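Long-range contact in peptidoglycan glycosyltransferase (Burkholderia ambifaria, PDB 5UY7), which belongs to the penicillin-binding proteins and carries a transpeptidase domain of the beta-lactamase clan: residues A[214-226]-A[232-244]. Numbering follows the deposited sequence.
Sequences AVEKFKAKAGAAM and TGEVLALVNYPTY
Gly223 and Ala225 pair with Tyr241 and Val239 in an antiparallel beta hairpin. Its strands, 222-229 and 235-241, form one edge of the five-stranded sheet of the transpeptidase domain, with 235-241 outermost.

Four backbone hydrogen bonds join the two segments. Gly223 and Tyr241 exchange two, as do Ala225 and Val239. Gly223 N reaches Tyr241 O at 2.6 Å, while the return bond from Tyr241 N to Gly223 O is nearly straight at the hydrogen (175°).

Apolar contacts occupy both faces. On the face towards helix 201-217, Val215 CG1 meets the edge of the Tyr241 ring at CD2 (4.0 Å), in the ring plane. On the other face, Met226 and Leu238 lie side by side, with Met226 CB 3.9 Å from Leu238 CD1. A bend at chi3 (-81°) turns Met226 CE to Val235 CG2, 4.1 Å away. Past the paired strands, Pro242 CD, after a cis peptide bond, packs on Lys221 O at 3.7 Å.

Two waters add polar links. One joins Tyr241 OH to Glu216 OE2, which also forms a salt bridge with Lys212. The other donates to Gly223 O and, at 2.7 Å, to Asn240 OD1, which also accepts from Ile261 N, while ND2 of the same amide hydrogen-bonds Asn259 OD1.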
loop_
_atom_site.group_PDB
_atom_site.type_symbol
_atom_site.label_atom_id
_atom_site.label_comp_id
_atom_site.label_asym_id
_atom_site.label_seq_id
_atom_site.Cartn_x
_atom_site.Cartn_y
_atom_site.Cartn_z
ATOM N N ALA A 214 17.951 -8.647 0.702
ATOM C CA ALA A 214 17.397 -8.178 -0.565
ATOM C C ALA A 214 18.239 -7.060 -1.167
ATOM O O ALA A 214 18.485 -7.044 -2.379
ATOM C CB ALA A 214 15.960 -7.702 -0.362
ATOM N N VAL A 215 18.668 -6.100 -0.345
ATOM C CA VAL A 215 19.512 -5.025 -0.860
ATOM C C VAL A 215 20.786 -5.604 -1.462
ATOM O O VAL A 215 21.246 -5.168 -2.526
ATOM C CB VAL A 215 19.807 -4.003 0.256
ATOM C CG1 VAL A 215 20.909 -3.037 -0.165
ATOM C CG2 VAL A 215 18.534 -3.234 0.606
ATOM N N GLU A 216 21.347 -6.629 -0.817
ATOM C CA GLU A 216 22.544 -7.271 -1.350
ATOM C C GLU A 216 22.240 -8.075 -2.609
ATOM O O GLU A 216 23.010 -8.035 -3.574
ATOM C CB GLU A 216 23.167 -8.167 -0.282
ATOM C CG GLU A 216 23.661 -7.392 0.923
ATOM C CD GLU A 216 24.103 -8.286 2.062
ATOM O OE1 GLU A 216 23.868 -9.512 1.991
ATOM O OE2 GLU A 216 24.688 -7.758 3.031
ATOM N N LYS A 217 21.138 -8.829 -2.608
ATOM C CA LYS A 217 20.831 -9.692 -3.747
ATOM C C LYS A 217 20.630 -8.882 -5.021
ATOM O O LYS A 217 21.059 -9.293 -6.107
ATOM C CB LYS A 217 19.582 -10.520 -3.456
ATOM C CG LYS A 217 19.179 -11.457 -4.586
ATOM C CD LYS A 217 17.754 -11.941 -4.389
ATOM C CE LYS A 217 17.322 -12.896 -5.483
ATOM N NZ LYS A 217 18.104 -14.159 -5.420
ATOM N N PHE A 218 19.968 -7.737 -4.913
ATOM C CA PHE A 218 19.643 -6.919 -6.067
ATOM C C PHE A 218 20.612 -5.766 -6.248
ATOM O O PHE A 218 20.369 -4.893 -7.087
ATOM C CB PHE A 218 18.205 -6.410 -5.950
ATOM C CG PHE A 218 17.189 -7.509 -5.948
ATOM C CD1 PHE A 218 16.955 -8.247 -7.100
ATOM C CD2 PHE A 218 16.492 -7.827 -4.800
ATOM C CE1 PHE A 218 16.031 -9.272 -7.105
ATOM C CE2 PHE A 218 15.563 -8.853 -4.800
ATOM C CZ PHE A 218 15.337 -9.577 -5.957
ATOM N N LYS A 219 21.710 -5.759 -5.494
ATOM C CA LYS A 219 22.724 -4.710 -5.559
ATOM C C LYS A 219 22.067 -3.334 -5.572
ATOM O O LYS A 219 22.355 -2.475 -6.409
ATOM C CB LYS A 219 23.631 -4.906 -6.773
ATOM N N ALA A 220 21.144 -3.141 -4.640
ATOM C CA ALA A 220 20.334 -1.938 -4.623
ATOM C C ALA A 220 21.050 -0.815 -3.889
ATOM O O ALA A 220 21.971 -1.038 -3.099
ATOM C CB ALA A 220 18.979 -2.210 -3.964
ATOM N N LYS A 221 20.607 0.409 -4.167
ATOM C CA LYS A 221 21.142 1.578 -3.481
ATOM C C LYS A 221 20.782 1.562 -2.002
ATOM O O LYS A 221 21.633 1.796 -1.139
ATOM C CB LYS A 221 20.618 2.851 -4.145
ATOM C CG LYS A 221 20.980 4.133 -3.416
ATOM C CD LYS A 221 20.515 5.357 -4.194
ATOM C CE LYS A 221 20.905 6.644 -3.484
ATOM N NZ LYS A 221 20.471 7.854 -4.238
ATOM N N ALA A 222 19.522 1.286 -1.693
ATOM C CA ALA A 222 19.054 1.356 -0.318
ATOM C C ALA A 222 17.762 0.566 -0.223
ATOM O O ALA A 222 17.159 0.202 -1.235
ATOM C CB ALA A 222 18.846 2.806 0.128
ATOM N N GLY A 223 17.350 0.301 1.009
ATOM C CA GLY A 223 16.066 -0.332 1.239
ATOM C C GLY A 223 15.447 0.182 2.517
ATOM O O GLY A 223 16.116 0.790 3.361
ATOM N N ALA A 224 14.149 -0.075 2.654
ATOM C CA ALA A 224 13.402 0.324 3.837
ATOM C C ALA A 224 12.327 -0.714 4.114
ATOM O O ALA A 224 11.765 -1.304 3.190
ATOM C CB ALA A 224 12.762 1.700 3.658
ATOM N N ALA A 225 12.049 -0.938 5.396
ATOM C CA ALA A 225 10.961 -1.838 5.763
ATOM C C ALA A 225 10.357 -1.393 7.080
ATOM O O ALA A 225 11.081 -0.979 7.989
ATOM C CB ALA A 225 11.455 -3.281 5.893
ATOM N N MET A 226 9.032 -1.490 7.199
ATOM C CA MET A 226 8.448 -1.259 8.507
ATOM C C MET A 226 7.266 -2.193 8.699
ATOM O O MET A 226 6.644 -2.656 7.737
ATOM C CB MET A 226 8.048 0.212 8.741
ATOM C CG MET A 226 6.937 0.776 7.905
ATOM S SD MET A 226 6.686 2.540 8.284
ATOM C CE MET A 226 5.690 2.496 9.761
ATOM N N THR A 232 -3.116 -1.622 17.358
ATOM C CA THR A 232 -2.680 -0.506 18.188
ATOM C C THR A 232 -2.045 0.633 17.417
ATOM O O THR A 232 -1.912 1.725 17.980
ATOM C CB THR A 232 -1.653 -0.972 19.234
ATOM O OG1 THR A 232 -0.473 -1.452 18.562
ATOM C CG2 THR A 232 -2.242 -2.070 20.123
ATOM N N GLY A 233 -1.607 0.407 16.179
ATOM C CA GLY A 233 -0.792 1.373 15.478
ATOM C C GLY A 233 0.675 1.380 15.865
ATOM O O GLY A 233 1.445 2.158 15.293
ATOM N N GLU A 234 1.091 0.523 16.794
ATOM C CA GLU A 234 2.480 0.515 17.226
ATOM C C GLU A 234 3.393 0.056 16.096
ATOM O O GLU A 234 3.106 -0.925 15.403
ATOM C CB GLU A 234 2.653 -0.406 18.438
ATOM C CG GLU A 234 2.099 0.159 19.735
ATOM C CD GLU A 234 2.111 -0.851 20.875
ATOM O OE1 GLU A 234 2.782 -1.896 20.753
ATOM O OE2 GLU A 234 1.445 -0.601 21.894
ATOM N N VAL A 235 4.505 0.763 15.918
ATOM C CA VAL A 235 5.538 0.337 14.980
ATOM C C VAL A 235 6.342 -0.778 15.633
ATOM O O VAL A 235 6.976 -0.570 16.671
ATOM C CB VAL A 235 6.443 1.509 14.582
ATOM C CG1 VAL A 235 7.597 1.015 13.700
ATOM C CG2 VAL A 235 5.638 2.552 13.841
ATOM N N LEU A 236 6.294 -1.972 15.043
ATOM C CA LEU A 236 7.027 -3.113 15.574
ATOM C C LEU A 236 8.425 -3.223 14.991
ATOM O O LEU A 236 9.315 -3.803 15.631
ATOM C CB LEU A 236 6.259 -4.411 15.293
ATOM C CG LEU A 236 4.837 -4.462 15.859
ATOM C CD1 LEU A 236 4.176 -5.785 15.472
ATOM C CD2 LEU A 236 4.859 -4.307 17.373
ATOM N N ALA A 237 8.631 -2.688 13.788
ATOM C CA ALA A 237 9.943 -2.682 13.159
ATOM C C ALA A 237 10.028 -1.476 12.247
ATOM O O ALA A 237 9.044 -1.105 11.606
ATOM C CB ALA A 237 10.203 -3.968 12.366
ATOM N N LEU A 238 11.214 -0.877 12.186
ATOM C CA LEU A 238 11.438 0.287 11.335
ATOM C C LEU A 238 12.911 0.245 10.960
ATOM O O LEU A 238 13.761 0.483 11.821
ATOM C CB LEU A 238 11.076 1.569 12.088
ATOM C CG LEU A 238 11.096 2.938 11.407
ATOM C CD1 LEU A 238 9.858 3.123 10.573
ATOM C CD2 LEU A 238 11.179 4.033 12.462
ATOM N N VAL A 239 13.221 -0.117 9.711
ATOM C CA VAL A 239 14.595 -0.397 9.303
ATOM C C VAL A 239 14.926 0.363 8.028
ATOM O O VAL A 239 14.180 0.294 7.047
ATOM C CB VAL A 239 14.830 -1.905 9.083
ATOM C CG1 VAL A 239 16.287 -2.159 8.655
ATOM C CG2 VAL A 239 14.526 -2.672 10.345
ATOM N N ASN A 240 16.051 1.072 8.041
ATOM C CA ASN A 240 16.693 1.582 6.839
ATOM C C ASN A 240 17.976 0.798 6.627
ATOM O O ASN A 240 18.751 0.622 7.574
ATOM C CB ASN A 240 17.017 3.069 6.966
ATOM C CG ASN A 240 15.777 3.923 7.078
ATOM O OD1 ASN A 240 15.129 4.210 6.078
ATOM N ND2 ASN A 240 15.443 4.335 8.296
ATOM N N TYR A 241 18.201 0.327 5.401
ATOM C CA TYR A 241 19.457 -0.338 5.061
ATOM C C TYR A 241 20.020 0.229 3.766
ATOM O O TYR A 241 19.364 0.122 2.709
ATOM C CB TYR A 241 19.286 -1.855 4.946
ATOM C CG TYR A 241 20.635 -2.523 4.959
ATOM C CD1 TYR A 241 21.279 -2.795 6.160
ATOM C CD2 TYR A 241 21.301 -2.808 3.777
ATOM C CE1 TYR A 241 22.532 -3.371 6.186
ATOM C CE2 TYR A 241 22.557 -3.377 3.792
ATOM C CZ TYR A 241 23.168 -3.663 5.000
ATOM O OH TYR A 241 24.418 -4.229 5.020
ATOM N N PRO A 242 21.225 0.820 3.780
ATOM C CA PRO A 242 22.042 1.029 4.982
ATOM C C PRO A 242 21.502 2.151 5.871
ATOM O O PRO A 242 20.548 2.831 5.500
ATOM C CB PRO A 242 23.424 1.408 4.419
ATOM C CG PRO A 242 23.354 1.152 2.939
ATOM C CD PRO A 242 21.913 1.272 2.562
ATOM N N THR A 243 22.116 2.346 7.039
ATOM C CA THR A 243 21.645 3.380 7.952
ATOM C C THR A 243 22.078 4.783 7.540
ATOM O O THR A 243 21.441 5.756 7.953
ATOM C CB THR A 243 22.150 3.103 9.366
ATOM O OG1 THR A 243 23.575 3.025 9.328
ATOM C CG2 THR A 243 21.592 1.792 9.892
ATOM N N TYR A 244 23.143 4.911 6.753
ATOM C CA TYR A 244 23.643 6.227 6.352
ATOM C C TYR A 244 23.054 6.650 5.008
ATOM O O TYR A 244 22.735 5.811 4.167
ATOM C CB TYR A 244 25.174 6.231 6.287
ATOM C CG TYR A 244 25.752 5.132 5.425
ATOM C CD1 TYR A 244 26.074 3.895 5.968
ATOM C CD2 TYR A 244 25.973 5.328 4.065
ATOM C CE1 TYR A 244 26.596 2.884 5.184
ATOM C CE2 TYR A 244 26.495 4.321 3.273
ATOM C CZ TYR A 244 26.802 3.101 3.838
ATOM O OH TYR A 244 27.319 2.094 3.059
HETATM O O HOH W 1 25.635 -5.238 3.010
HETATM O O HOH W 2 16.073 3.414 3.650
#